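Local coordinates for seryl-tRNA synthetase (Pyrococcus horikoshii, PDB 2DQ0), which catalyses the ATP-dependent attachment of serine to tRNA(Ser) and is probably also able to serylate tRNA(Sec), at residues E233-V238 with D246-P251; I19-L24 with R105-T110; G259-E264 with F308-P313; N121-I126 with T345-Y350. All coordinates share one frame; numbering follows the deposited sequence.

Contact 1 (E233-V238 with D246-P251)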
loop_
_atom_site.group_PDB
_atom_site.type_symbol
_atom_site.label_atom_id
_atom_site.label_comp_id
_atom_site.label_asym_id
_atom_site.label_seq_id
_atom_site.Cartn_x
_atom_site.Cartn_y
_atom_site.Cartn_z
ATOM N N GLU A 233 13.585 -10.904 -12.607
ATOM C CA GLU A 233 14.210 -11.252 -11.330
ATOM C C GLU A 233 13.553 -10.490 -10.180
ATOM O O GLU A 233 13.510 -10.977 -9.045
ATOM C CB GLU A 233 15.708 -10.947 -11.349
ATOM C CG GLU A 233 16.503 -11.818 -12.294
ATOM C CD GLU A 233 16.867 -11.091 -13.579
ATOM O OE1 GLU A 233 15.954 -10.500 -14.203
ATOM O OE2 GLU A 233 18.060 -11.110 -13.965
ATOM N N ASP A 234 13.041 -9.297 -10.483
ATOM C CA ASP A 234 12.389 -8.473 -9.478
ATOM C C ASP A 234 11.199 -9.163 -8.792
ATOM O O ASP A 234 10.922 -8.868 -7.624
ATOM C CB ASP A 234 11.932 -7.147 -10.087
ATOM C CG ASP A 234 13.016 -6.080 -10.071
ATOM O OD1 ASP A 234 12.683 -4.914 -10.349
ATOM O OD2 ASP A 234 14.190 -6.393 -9.791
ATOM N N PHE A 235 10.502 -10.066 -9.499
ATOM C CA PHE A 235 9.359 -10.771 -8.900
ATOM C C PHE A 235 9.807 -11.624 -7.736
ATOM O O PHE A 235 9.047 -11.890 -6.819
ATOM C CB PHE A 235 8.629 -11.683 -9.901
ATOM C CG PHE A 235 7.760 -10.950 -10.873
ATOM C CD1 PHE A 235 8.230 -10.632 -12.147
ATOM C CD2 PHE A 235 6.504 -10.500 -10.486
ATOM C CE1 PHE A 235 7.460 -9.863 -13.021
ATOM C CE2 PHE A 235 5.721 -9.729 -11.345
ATOM C CZ PHE A 235 6.203 -9.406 -12.621
ATOM N N GLU A 236 11.057 -12.047 -7.759
ATOM C CA GLU A 236 11.553 -12.872 -6.675
ATOM C C GLU A 236 12.151 -12.008 -5.557
ATOM O O GLU A 236 11.909 -12.238 -4.374
ATOM C CB GLU A 236 12.600 -13.838 -7.233
ATOM C CG GLU A 236 12.973 -14.997 -6.331
ATOM C CD GLU A 236 14.105 -15.844 -6.915
ATOM O OE1 GLU A 236 14.577 -16.772 -6.218
ATOM O OE2 GLU A 236 14.524 -15.583 -8.070
ATOM N N ASP A 237 12.884 -10.973 -5.950
ATOM C CA ASP A 237 13.576 -10.118 -4.998
ATOM C C ASP A 237 12.913 -8.877 -4.444
ATOM O O ASP A 237 13.119 -8.540 -3.281
ATOM C CB ASP A 237 14.915 -9.718 -5.600
ATOM C CG ASP A 237 15.789 -10.911 -5.869
ATOM O OD1 ASP A 237 16.689 -10.804 -6.728
ATOM O OD2 ASP A 237 15.573 -11.959 -5.214
ATOM N N VAL A 238 12.127 -8.185 -5.255
ATOM C CA VAL A 238 11.534 -6.973 -4.760
ATOM C C VAL A 238 10.016 -6.920 -4.667
ATOM O O VAL A 238 9.473 -6.380 -3.712
ATOM C CB VAL A 238 12.041 -5.717 -5.586
ATOM C CG1 VAL A 238 13.153 -6.081 -6.510
ATOM C CG2 VAL A 238 10.934 -5.125 -6.363
ATOM N N ASP A 246 -4.612 -10.931 -9.786
ATOM C CA ASP A 246 -3.560 -10.506 -10.678
ATOM C C ASP A 246 -3.287 -9.052 -10.201
ATOM O O ASP A 246 -3.615 -8.072 -10.870
ATOM C CB ASP A 246 -4.017 -10.565 -12.140
ATOM C CG ASP A 246 -2.937 -10.076 -13.133
ATOM O OD1 ASP A 246 -3.300 -9.762 -14.294
ATOM O OD2 ASP A 246 -1.737 -10.007 -12.774
ATOM N N LEU A 247 -2.713 -8.950 -9.005
ATOM C CA LEU A 247 -2.365 -7.670 -8.398
ATOM C C LEU A 247 -1.006 -7.738 -7.699
ATOM O O LEU A 247 -0.689 -8.686 -6.974
ATOM C CB LEU A 247 -3.439 -7.244 -7.399
ATOM C CG LEU A 247 -4.799 -6.857 -7.990
ATOM C CD1 LEU A 247 -5.802 -6.649 -6.876
ATOM C CD2 LEU A 247 -4.656 -5.578 -8.824
ATOM N N TYR A 248 -0.194 -6.721 -7.941
ATOM C CA TYR A 248 1.135 -6.640 -7.356
ATOM C C TYR A 248 1.305 -5.260 -6.705
ATOM O O TYR A 248 0.857 -4.257 -7.254
ATOM C CB TYR A 248 2.168 -6.846 -8.457
ATOM C CG TYR A 248 2.070 -8.210 -9.090
ATOM C CD1 TYR A 248 1.039 -8.531 -9.980
ATOM C CD2 TYR A 248 2.970 -9.221 -8.733
ATOM C CE1 TYR A 248 0.909 -9.820 -10.483
ATOM C CE2 TYR A 248 2.849 -10.501 -9.234
ATOM C CZ TYR A 248 1.827 -10.792 -10.101
ATOM O OH TYR A 248 1.766 -12.049 -10.603
ATOM N N LEU A 249 1.911 -5.216 -5.522
ATOM C CA LEU A 249 2.139 -3.944 -4.842
ATOM C C LEU A 249 3.282 -3.276 -5.581
ATOM O O LEU A 249 4.307 -3.903 -5.857
ATOM C CB LEU A 249 2.496 -4.158 -3.358
ATOM C CG LEU A 249 1.377 -4.802 -2.531
ATOM C CD1 LEU A 249 1.805 -4.909 -1.094
ATOM C CD2 LEU A 249 0.103 -3.981 -2.642
ATOM N N ILE A 250 3.105 -2.009 -5.922
ATOM C CA ILE A 250 4.132 -1.316 -6.670
ATOM C C ILE A 250 5.348 -1.006 -5.819
ATOM O O ILE A 250 5.229 -0.695 -4.639
ATOM C CB ILE A 250 3.582 -0.007 -7.282
ATOM C CG1 ILE A 250 3.111 0.936 -6.184
ATOM C CG2 ILE A 250 2.388 -0.308 -8.191
ATOM C CD1 ILE A 250 2.757 2.293 -6.713
ATOM N N PRO A 251 6.546 -1.143 -6.402
ATOM C CA PRO A 251 7.809 -0.867 -5.710
ATOM C C PRO A 251 8.250 0.565 -5.933
ATOM O O PRO A 251 9.242 1.008 -5.380
ATOM C CB PRO A 251 8.776 -1.867 -6.345
ATOM C CG PRO A 251 8.276 -1.943 -7.747
ATOM C CD PRO A 251 6.774 -2.020 -7.571
#
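The rings of Phe-235 and Tyr-248 form an offset edge-to-face pair, with the edge of Phe-235 presented to the Tyr-248 ring, planes 80° apart and centroids separated by 5.5 Å. Tyr-248 lies close to the plane of the phenylalanine ring, and the nearest approach is Phe-235 CE2 to Tyr-248 CE2, 3.6 Å. On its other flank the tyrosine has a polar neighbour at its edge: Asp-246 OD2 sits in the ring plane, 3.5 Å from Tyr-248 CE1. Both aromatic side chains place CG anti to their carbonyl carbons (chi1 -76° for Phe-235, -63° for Tyr-248), which swings the phenylalanine off helix 234-237 and the tyrosine off strand 248-249 until they cross nearly at right angles. A second, smaller patch is aliphatic: Val-238 CG2 rests 3.9 Å from Pro-251 CB. Arg-223 ties the aromatic end together, making a cation-pi contact with Phe-235, a hydrogen bond from NH2 to Tyr-248 OH and one from its backbone N to Asp-246 OD2. At the other end, Pro-251 O accepts from Arg-283 NH1, an arginine predicted to bind ATP, and the Pro-251 side chain lies about 7 Å from the bound seryl-adenylate analogue. The two segments meet through carbon atoms alone, with no hydrogen bond between them; Arg-223 holds the tyrosine hydroxyl, while Pro-251, through Arg-283, adjoins the class II active site.

Contact 2 (I19-L24 with R105-T110)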
loop_
_atom_site.group_PDB
_atom_site.type_symbol
_atom_site.label_atom_id
_atom_site.label_comp_id
_atom_site.label_asym_id
_atom_site.label_seq_id
_atom_site.Cartn_x
_atom_site.Cartn_y
_atom_site.Cartn_z
ATOM N N ILE A 19 28.940 -8.566 -21.765
ATOM C CA ILE A 19 30.161 -8.822 -21.021
ATOM C C ILE A 19 30.522 -7.615 -20.157
ATOM O O ILE A 19 31.013 -7.774 -19.040
ATOM C CB ILE A 19 31.324 -9.205 -21.964
ATOM C CG1 ILE A 19 31.042 -10.585 -22.565
ATOM C CG2 ILE A 19 32.642 -9.269 -21.198
ATOM C CD1 ILE A 19 31.967 -10.965 -23.684
ATOM N N LYS A 20 30.271 -6.409 -20.654
ATOM C CA LYS A 20 30.559 -5.228 -19.853
ATOM C C LYS A 20 29.604 -5.232 -18.655
ATOM O O LYS A 20 29.872 -4.606 -17.628
ATOM C CB LYS A 20 30.315 -3.949 -20.650
ATOM C CG LYS A 20 31.303 -3.630 -21.738
ATOM C CD LYS A 20 30.887 -2.325 -22.434
ATOM C CE LYS A 20 31.680 -2.079 -23.711
ATOM N NZ LYS A 20 31.033 -1.065 -24.588
ATOM N N ARG A 21 28.486 -5.942 -18.803
ATOM C CA ARG A 21 27.472 -6.000 -17.759
ATOM C C ARG A 21 27.669 -7.124 -16.781
ATOM O O ARG A 21 27.087 -7.109 -15.718
ATOM C CB ARG A 21 26.075 -6.138 -18.363
ATOM C CG ARG A 21 25.393 -4.840 -18.749
ATOM C CD ARG A 21 24.029 -5.149 -19.368
ATOM N NE ARG A 21 23.249 -3.947 -19.654
ATOM C CZ ARG A 21 22.684 -3.178 -18.733
ATOM N NH1 ARG A 21 21.999 -2.115 -19.111
ATOM N NH2 ARG A 21 22.794 -3.470 -17.441
ATOM N N GLY A 22 28.483 -8.105 -17.144
ATOM C CA GLY A 22 28.702 -9.226 -16.258
ATOM C C GLY A 22 27.620 -10.268 -16.464
ATOM O O GLY A 22 27.360 -11.105 -15.599
ATOM N N GLU A 23 26.971 -10.219 -17.617
ATOM C CA GLU A 23 25.919 -11.177 -17.918
ATOM C C GLU A 23 26.466 -12.191 -18.903
ATOM O O GLU A 23 25.888 -12.419 -19.964
ATOM C CB GLU A 23 24.716 -10.457 -18.521
ATOM C CG GLU A 23 24.184 -9.374 -17.633
ATOM C CD GLU A 23 23.690 -9.925 -16.305
ATOM O OE1 GLU A 23 22.744 -10.739 -16.316
ATOM O OE2 GLU A 23 24.249 -9.547 -15.253
ATOM N N LEU A 24 27.584 -12.808 -18.547
ATOM C CA LEU A 24 28.199 -13.772 -19.437
ATOM C C LEU A 24 27.365 -15.011 -19.722
ATOM O O LEU A 24 27.394 -15.549 -20.821
ATOM C CB LEU A 24 29.570 -14.178 -18.899
ATOM C CG LEU A 24 30.653 -13.117 -19.123
ATOM C CD1 LEU A 24 30.463 -11.939 -18.159
ATOM C CD2 LEU A 24 32.010 -13.759 -18.928
ATOM N N ARG A 105 14.313 -11.118 -21.752
ATOM C CA ARG A 105 15.228 -11.410 -20.688
ATOM C C ARG A 105 16.642 -10.914 -20.940
ATOM O O ARG A 105 17.600 -11.418 -20.359
ATOM C CB ARG A 105 15.162 -12.916 -20.389
ATOM C CG ARG A 105 14.206 -13.238 -19.221
ATOM C CD ARG A 105 13.564 -14.619 -19.289
ATOM N NE ARG A 105 12.485 -14.577 -20.255
ATOM C CZ ARG A 105 11.241 -14.951 -20.002
ATOM N NH1 ARG A 105 10.928 -15.403 -18.803
ATOM N NH2 ARG A 105 10.317 -14.858 -20.951
ATOM N N LEU A 106 16.764 -9.910 -21.805
ATOM C CA LEU A 106 18.058 -9.310 -22.104
ATOM C C LEU A 106 18.040 -7.851 -21.645
ATOM O O LEU A 106 17.076 -7.133 -21.857
ATOM C CB LEU A 106 18.374 -9.430 -23.601
ATOM C CG LEU A 106 18.765 -10.843 -24.076
ATOM C CD1 LEU A 106 18.868 -10.873 -25.597
ATOM C CD2 LEU A 106 20.097 -11.255 -23.443
ATOM N N PRO A 107 19.107 -7.403 -20.984
ATOM C CA PRO A 107 19.140 -6.021 -20.515
ATOM C C PRO A 107 19.342 -5.003 -21.607
ATOM O O PRO A 107 19.890 -5.311 -22.658
ATOM C CB PRO A 107 20.303 -6.019 -19.520
ATOM C CG PRO A 107 21.253 -6.951 -20.143
ATOM C CD PRO A 107 20.339 -8.111 -20.601
ATOM N N ASN A 108 18.916 -3.774 -21.327
ATOM C CA ASN A 108 19.054 -2.688 -22.273
ATOM C C ASN A 108 20.530 -2.498 -22.588
ATOM O O ASN A 108 21.390 -2.737 -21.743
ATOM C CB ASN A 108 18.485 -1.391 -21.699
ATOM C CG ASN A 108 18.069 -0.412 -22.790
ATOM O OD1 ASN A 108 17.501 0.647 -22.517
ATOM N ND2 ASN A 108 18.349 -0.773 -24.041
ATOM N N ILE A 109 20.812 -2.093 -23.822
ATOM C CA ILE A 109 22.169 -1.849 -24.247
ATOM C C ILE A 109 22.584 -0.560 -23.561
ATOM O O ILE A 109 21.834 0.420 -23.564
ATOM C CB ILE A 109 22.249 -1.666 -25.769
ATOM C CG1 ILE A 109 21.694 -2.904 -26.469
ATOM C CG2 ILE A 109 23.701 -1.436 -26.195
ATOM C CD1 ILE A 109 22.438 -4.167 -26.134
ATOM N N THR A 110 23.775 -0.569 -22.966
ATOM C CA THR A 110 24.288 0.599 -22.263
ATOM C C THR A 110 24.748 1.668 -23.236
ATOM O O THR A 110 25.156 1.376 -24.366
ATOM C CB THR A 110 25.504 0.254 -21.364
ATOM O OG1 THR A 110 26.646 -0.017 -22.189
ATOM C CG2 THR A 110 25.208 -0.964 -20.487
#
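The CA atoms of Arg-21 and Thr-110 lie 8.6 Å apart where helix 11-21 ends in a Schellman motif, Gly-22 taking a positive phi of 86° beside an irregular run of chain at 105-110. Arg-21 spans that gap with a chain extended from CG to NE, sliding past Pro-107 so that Arg-21 CD comes 3.4 Å from Pro-107 CG. Its guanidinium is sandwiched: Pro-107 CB lies over one face near the rim, and Thr-110 CG2 lies over the opposite face, 3.7 Å from Arg-21 NE. At the edge, Asn-108 O is gripped twice, by Arg-21 NH1 at 2.8 Å (140° at the hydrogen) and more weakly by NE. NH1 is tilted 30° from the carbonyl plane, and the oxygen also lies out of the guanidinium plane. Between these segments the chain runs out and back through helices 28-65 and 72-103, the long coiled-coil hairpin of the N-terminal tRNA-binding domain, and the arginine clasps the base of that arm. Outward from it, Arg-21 NH2 reaches Gly-349 O, in a loop of the catalytic part of the chain. Thr-110 OG1 bonds Asp-17 OD2, one turn back along helix 11-21, consistent with the rotation that leaves CG2 over the guanidinium.

Contact 3 (G259-E264 with F308-P313); sequences GMHANE and FVYSRP
His-261 turns the edge of its imidazole to the face of the Tyr-310 ring in an offset edge-to-face pair, the planes inclined at 82° and the centroids 5.2 Å apart. The carbon CD2 does the touching, with His-261 CD2 3.6 Å from Tyr-310 CZ and the phenol oxygen close beside it, near the imidazole plane. Each residue has CG anti to its carbonyl carbon (chi1 -69° for the histidine), which directs the histidine from the turn at 259-262 and the tyrosine from strand 301-311 toward each other. Met-260 CG lies over one face of the imidazole, 4.0 Å above its plane and towards the rim. The rotation of the ring is set by its nitrogens: His-261 ND1 donates to Glu-264 OE1 at 3.0 Å (151° at the hydrogen), with the bond to OE2 weaker, and NE2 is hydrogen-bonded to Tyr-275 OH on the neighbouring strand 273-282. Tyr-310 OH is held by Leu-257 O near the end of helix 254-259. Glu-264 OE1 also forms a salt bridge with Arg-176 of the second subunit, whose Lys-179 binds the carbonyls of Met-260 and Ala-262. Strands 273-282 and 301-311 are the antiparallel pair of motif 2 of class II synthetases, and the contact pins a dimer-facing loop to that pair, in the core of the catalytic domain.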
loop_
_atom_site.group_PDB
_atom_site.type_symbol
_atom_site.label_atom_id
_atom_site.label_comp_id
_atom_site.label_asym_id
_atom_site.label_seq_id
_atom_site.Cartn_x
_atom_site.Cartn_y
_atom_site.Cartn_z
ATOM N N GLY A 259 2.910 1.970 -17.022
ATOM C CA GLY A 259 1.807 1.202 -17.554
ATOM C C GLY A 259 0.646 2.104 -17.951
ATOM O O GLY A 259 -0.198 1.715 -18.755
ATOM N N MET A 260 0.608 3.312 -17.396
ATOM C CA MET A 260 -0.464 4.269 -17.682
ATOM C C MET A 260 -0.830 4.428 -19.166
ATOM O O MET A 260 -1.994 4.598 -19.507
ATOM C CB MET A 260 -0.106 5.643 -17.097
ATOM C CG MET A 260 -1.123 6.746 -17.376
ATOM S SD MET A 260 -0.623 8.355 -16.681
ATOM C CE MET A 260 -1.991 8.698 -15.659
ATOM N N HIS A 261 0.166 4.383 -20.044
ATOM C CA HIS A 261 -0.082 4.530 -21.469
ATOM C C HIS A 261 0.271 3.277 -22.265
ATOM O O HIS A 261 0.598 3.356 -23.445
ATOM C CB HIS A 261 0.695 5.730 -22.017
ATOM C CG HIS A 261 0.191 7.050 -21.527
ATOM N ND1 HIS A 261 -1.054 7.541 -21.860
ATOM C CD2 HIS A 261 0.765 7.983 -20.730
ATOM C CE1 HIS A 261 -1.226 8.722 -21.289
ATOM N NE2 HIS A 261 -0.137 9.013 -20.598
ATOM N N ALA A 262 0.219 2.124 -21.610
ATOM C CA ALA A 262 0.508 0.856 -22.275
ATOM C C ALA A 262 -0.484 0.702 -23.426
ATOM O O ALA A 262 -1.657 1.028 -23.276
ATOM C CB ALA A 262 0.346 -0.315 -21.292
ATOM N N ASN A 263 0.003 0.210 -24.564
ATOM C CA ASN A 263 -0.804 -0.017 -25.763
ATOM C C ASN A 263 -1.431 1.259 -26.332
ATOM O O ASN A 263 -2.620 1.308 -26.605
ATOM C CB ASN A 263 -1.901 -1.054 -25.477
ATOM C CG ASN A 263 -1.345 -2.440 -25.218
ATOM O OD1 ASN A 263 -1.850 -3.174 -24.364
ATOM N ND2 ASN A 263 -0.308 -2.818 -25.960
ATOM N N GLU A 264 -0.632 2.301 -26.487
ATOM C CA GLU A 264 -1.141 3.538 -27.051
ATOM C C GLU A 264 -0.175 4.014 -28.103
ATOM O O GLU A 264 1.012 3.669 -28.092
ATOM C CB GLU A 264 -1.265 4.658 -26.002
ATOM C CG GLU A 264 -2.245 4.404 -24.863
ATOM C CD GLU A 264 -2.451 5.634 -23.986
ATOM O OE1 GLU A 264 -2.964 5.490 -22.859
ATOM O OE2 GLU A 264 -2.109 6.753 -24.425
ATOM N N PHE A 308 8.591 11.058 -13.903
ATOM C CA PHE A 308 8.549 10.101 -15.005
ATOM C C PHE A 308 8.334 10.884 -16.287
ATOM O O PHE A 308 7.510 11.808 -16.335
ATOM C CB PHE A 308 7.449 9.083 -14.805
ATOM C CG PHE A 308 7.512 7.918 -15.764
ATOM C CD1 PHE A 308 7.065 8.050 -17.088
ATOM C CD2 PHE A 308 7.964 6.667 -15.323
ATOM C CE1 PHE A 308 7.062 6.950 -17.948
ATOM C CE2 PHE A 308 7.967 5.563 -16.171
ATOM C CZ PHE A 308 7.513 5.698 -17.492
ATOM N N VAL A 309 9.081 10.489 -17.321
ATOM C CA VAL A 309 9.089 11.152 -18.620
ATOM C C VAL A 309 8.949 10.278 -19.863
ATOM O O VAL A 309 9.585 9.222 -19.997
ATOM C CB VAL A 309 10.398 11.959 -18.784
ATOM C CG1 VAL A 309 10.497 12.543 -20.180
ATOM C CG2 VAL A 309 10.452 13.063 -17.752
ATOM N N TYR A 310 8.105 10.748 -20.779
ATOM C CA TYR A 310 7.889 10.097 -22.066
ATOM C C TYR A 310 8.405 11.143 -23.026
ATOM O O TYR A 310 7.879 12.251 -23.052
ATOM C CB TYR A 310 6.411 9.899 -22.374
ATOM C CG TYR A 310 5.682 8.851 -21.577
ATOM C CD1 TYR A 310 5.249 9.106 -20.273
ATOM C CD2 TYR A 310 5.352 7.626 -22.152
ATOM C CE1 TYR A 310 4.495 8.165 -19.569
ATOM C CE2 TYR A 310 4.597 6.676 -21.452
ATOM C CZ TYR A 310 4.172 6.956 -20.163
ATOM O OH TYR A 310 3.414 6.026 -19.479
ATOM N N SER A 311 9.433 10.817 -23.802
ATOM C CA SER A 311 9.958 11.785 -24.762
ATOM C C SER A 311 10.249 11.164 -26.132
ATOM O O SER A 311 10.100 9.949 -26.345
ATOM C CB SER A 311 11.244 12.438 -24.234
ATOM O OG SER A 311 12.373 11.607 -24.464
ATOM N N ARG A 312 10.648 12.019 -27.066
ATOM C CA ARG A 312 11.015 11.556 -28.392
ATOM C C ARG A 312 12.407 10.982 -28.184
ATOM O O ARG A 312 13.192 11.513 -27.403
ATOM C CB ARG A 312 11.117 12.732 -29.361
ATOM C CG ARG A 312 9.893 13.604 -29.400
ATOM C CD ARG A 312 10.141 14.920 -30.130
ATOM N NE ARG A 312 8.885 15.394 -30.692
ATOM C CZ ARG A 312 8.295 14.841 -31.750
ATOM N NH1 ARG A 312 8.862 13.808 -32.371
ATOM N NH2 ARG A 312 7.108 15.283 -32.149
ATOM N N PRO A 313 12.729 9.887 -28.867
ATOM C CA PRO A 313 14.060 9.303 -28.710
ATOM C C PRO A 313 15.179 10.355 -28.809
ATOM O O PRO A 313 16.192 10.281 -28.096
ATOM C CB PRO A 313 14.106 8.283 -29.841
ATOM C CG PRO A 313 12.688 7.766 -29.842
ATOM C CD PRO A 313 11.866 9.038 -29.706
#

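Contact 4 (N121-I126 with T345-Y350); sequences NDNVPI and TGDLGY
Asn-123 and Asp-347 meet through a single side-chain hydrogen bond, Asn-123 ND2 to Asp-347 OD2 at 3.1 Å and 153° at the hydrogen. The carboxylate oxygen offers its anti lone pair, the one turned away from OD1, and lies somewhat out of the amide plane; amide and carboxylate planes are themselves inclined at 33°, so the groups are skewed and not coplanar. The amide oxygen also touches the aspartate, Asn-123 OD1 standing 3.7 Å from Asp-347 CB, while the two side chains cross at about a right angle. With CG of Asp-347 trans to its backbone nitrogen (chi1 -168°), the carboxylate is carried across to the asparagine. What orients the amide is its other end: Asn-123 OD1 accepts from Cys-344 N, which leaves the ND2 side facing Asp-347. Further out, strand 124-129 pairs antiparallel with strand 338-342, Val-124 bonding to Asn-342 and Ile-126 to Val-340, so the contact closes the end of that ladder where the chain leaves strand 338-342 for the loop before 354-362. The two segments bury only 74 Å² against each other, in keeping with a surface contact. Glu-120 OE2 lies close to Asp-347 OD1, and this nearness of like charges would tend to favour a proton on one of the acids, whereas the hydrogen bond from the amide N-H to OD2 would probably favour the ionised form of Asp-347.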
loop_
_atom_site.group_PDB
_atom_site.type_symbol
_atom_site.label_atom_id
_atom_site.label_comp_id
_atom_site.label_asym_id
_atom_site.label_seq_id
_atom_site.Cartn_x
_atom_site.Cartn_y
_atom_site.Cartn_z
ATOM N N ASN A 121 31.807 -0.229 -6.576
ATOM C CA ASN A 121 33.113 0.378 -6.350
ATOM C C ASN A 121 33.708 0.963 -7.617
ATOM O O ASN A 121 34.710 1.673 -7.560
ATOM C CB ASN A 121 34.084 -0.637 -5.748
ATOM C CG ASN A 121 33.704 -1.024 -4.336
ATOM O OD1 ASN A 121 33.135 -2.098 -4.095
ATOM N ND2 ASN A 121 33.995 -0.138 -3.390
ATOM N N ASP A 122 33.093 0.663 -8.759
ATOM C CA ASP A 122 33.571 1.178 -10.035
ATOM C C ASP A 122 32.681 2.322 -10.525
ATOM O O ASP A 122 32.894 2.898 -11.597
ATOM C CB ASP A 122 33.647 0.044 -11.069
ATOM C CG ASP A 122 34.855 -0.869 -10.856
ATOM O OD1 ASP A 122 34.750 -2.084 -11.145
ATOM O OD2 ASP A 122 35.917 -0.376 -10.409
ATOM N N ASN A 123 31.676 2.659 -9.731
ATOM C CA ASN A 123 30.817 3.758 -10.117
ATOM C C ASN A 123 31.704 4.992 -10.126
ATOM O O ASN A 123 32.638 5.099 -9.336
ATOM C CB ASN A 123 29.666 3.906 -9.130
ATOM C CG ASN A 123 28.604 2.856 -9.336
ATOM O OD1 ASN A 123 28.713 2.025 -10.239
ATOM N ND2 ASN A 123 27.565 2.887 -8.505
ATOM N N VAL A 124 31.412 5.929 -11.016
ATOM C CA VAL A 124 32.238 7.109 -11.117
ATOM C C VAL A 124 31.582 8.387 -10.645
ATOM O O VAL A 124 30.528 8.775 -11.137
ATOM C CB VAL A 124 32.706 7.307 -12.584
ATOM C CG1 VAL A 124 33.470 8.603 -12.719
ATOM C CG2 VAL A 124 33.571 6.131 -13.023
ATOM N N PRO A 125 32.203 9.063 -9.665
ATOM C CA PRO A 125 31.680 10.329 -9.123
ATOM C C PRO A 125 31.932 11.353 -10.215
ATOM O O PRO A 125 33.000 11.337 -10.817
ATOM C CB PRO A 125 32.559 10.583 -7.897
ATOM C CG PRO A 125 33.037 9.214 -7.511
ATOM C CD PRO A 125 33.323 8.564 -8.852
ATOM N N ILE A 126 30.977 12.238 -10.478
ATOM C CA ILE A 126 31.156 13.215 -11.549
ATOM C C ILE A 126 30.809 14.621 -11.133
ATOM O O ILE A 126 30.970 15.558 -11.901
ATOM C CB ILE A 126 30.274 12.871 -12.770
ATOM C CG1 ILE A 126 28.799 12.846 -12.355
ATOM C CG2 ILE A 126 30.677 11.520 -13.362
ATOM C CD1 ILE A 126 27.860 12.604 -13.505
ATOM N N THR A 345 28.669 -0.209 -15.770
ATOM C CA THR A 345 28.018 -1.314 -16.449
ATOM C C THR A 345 27.586 -2.456 -15.547
ATOM O O THR A 345 26.468 -2.976 -15.696
ATOM C CB THR A 345 28.919 -1.881 -17.578
ATOM O OG1 THR A 345 30.235 -2.116 -17.064
ATOM C CG2 THR A 345 28.994 -0.908 -18.762
ATOM N N GLY A 346 28.462 -2.835 -14.613
ATOM C CA GLY A 346 28.166 -3.932 -13.703
ATOM C C GLY A 346 27.176 -3.644 -12.583
ATOM O O GLY A 346 26.579 -4.561 -12.022
ATOM N N ASP A 347 26.977 -2.376 -12.253
ATOM C CA ASP A 347 26.056 -2.032 -11.181
ATOM C C ASP A 347 24.853 -1.320 -11.767
ATOM O O ASP A 347 24.064 -0.725 -11.038
ATOM C CB ASP A 347 26.779 -1.115 -10.186
ATOM C CG ASP A 347 26.021 -0.933 -8.888
ATOM O OD1 ASP A 347 25.492 -1.941 -8.361
ATOM O OD2 ASP A 347 25.976 0.215 -8.388
ATOM N N LEU A 348 24.698 -1.405 -13.087
ATOM C CA LEU A 348 23.622 -0.691 -13.748
ATOM C C LEU A 348 22.194 -1.229 -13.718
ATOM O O LEU A 348 21.243 -0.445 -13.567
ATOM C CB LEU A 348 24.015 -0.382 -15.194
ATOM C CG LEU A 348 23.031 0.536 -15.947
ATOM C CD1 LEU A 348 22.728 1.776 -15.100
ATOM C CD2 LEU A 348 23.606 0.921 -17.328
ATOM N N GLY A 349 21.997 -2.532 -13.858
ATOM C CA GLY A 349 20.618 -2.995 -13.843
ATOM C C GLY A 349 20.043 -3.073 -15.248
ATOM O O GLY A 349 20.439 -2.319 -16.138
ATOM N N TYR A 350 19.098 -3.987 -15.437
ATOM C CA TYR A 350 18.481 -4.250 -16.730
ATOM C C TYR A 350 17.732 -3.160 -17.486
ATOM O O TYR A 350 17.844 -3.056 -18.701
ATOM C CB TYR A 350 17.548 -5.457 -16.596
ATOM C CG TYR A 350 18.247 -6.787 -16.706
ATOM C CD1 TYR A 350 19.432 -7.023 -16.006
ATOM C CD2 TYR A 350 17.746 -7.802 -17.535
ATOM C CE1 TYR A 350 20.111 -8.225 -16.128
ATOM C CE2 TYR A 350 18.413 -9.016 -17.664
ATOM C CZ TYR A 350 19.607 -9.220 -16.953
ATOM O OH TYR A 350 20.316 -10.404 -17.063
#

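Contacts 2 and 3 are buried, contact 1 is partly so, and contact 4 lies at the surface, where a single amide-carboxylate bond takes the place of packed rings or a sandwiched guanidinium. Contacts 1 and 3 both rest on an edge-to-face aromatic pair and both reach the second subunit, yet their nearest atoms are about 9 Å apart. Contacts 3 and 4 reach the same large sheet. The loop 345-350 links three of the four: Tyr-350 OH bonds Glu-23 OE1 at 2.6 Å and its carbonyl meets Asn-108 N in contact 2, while its ring touches Glu-233 of contact 1. Through that loop the tRNA-binding arm and the catalytic core are joined.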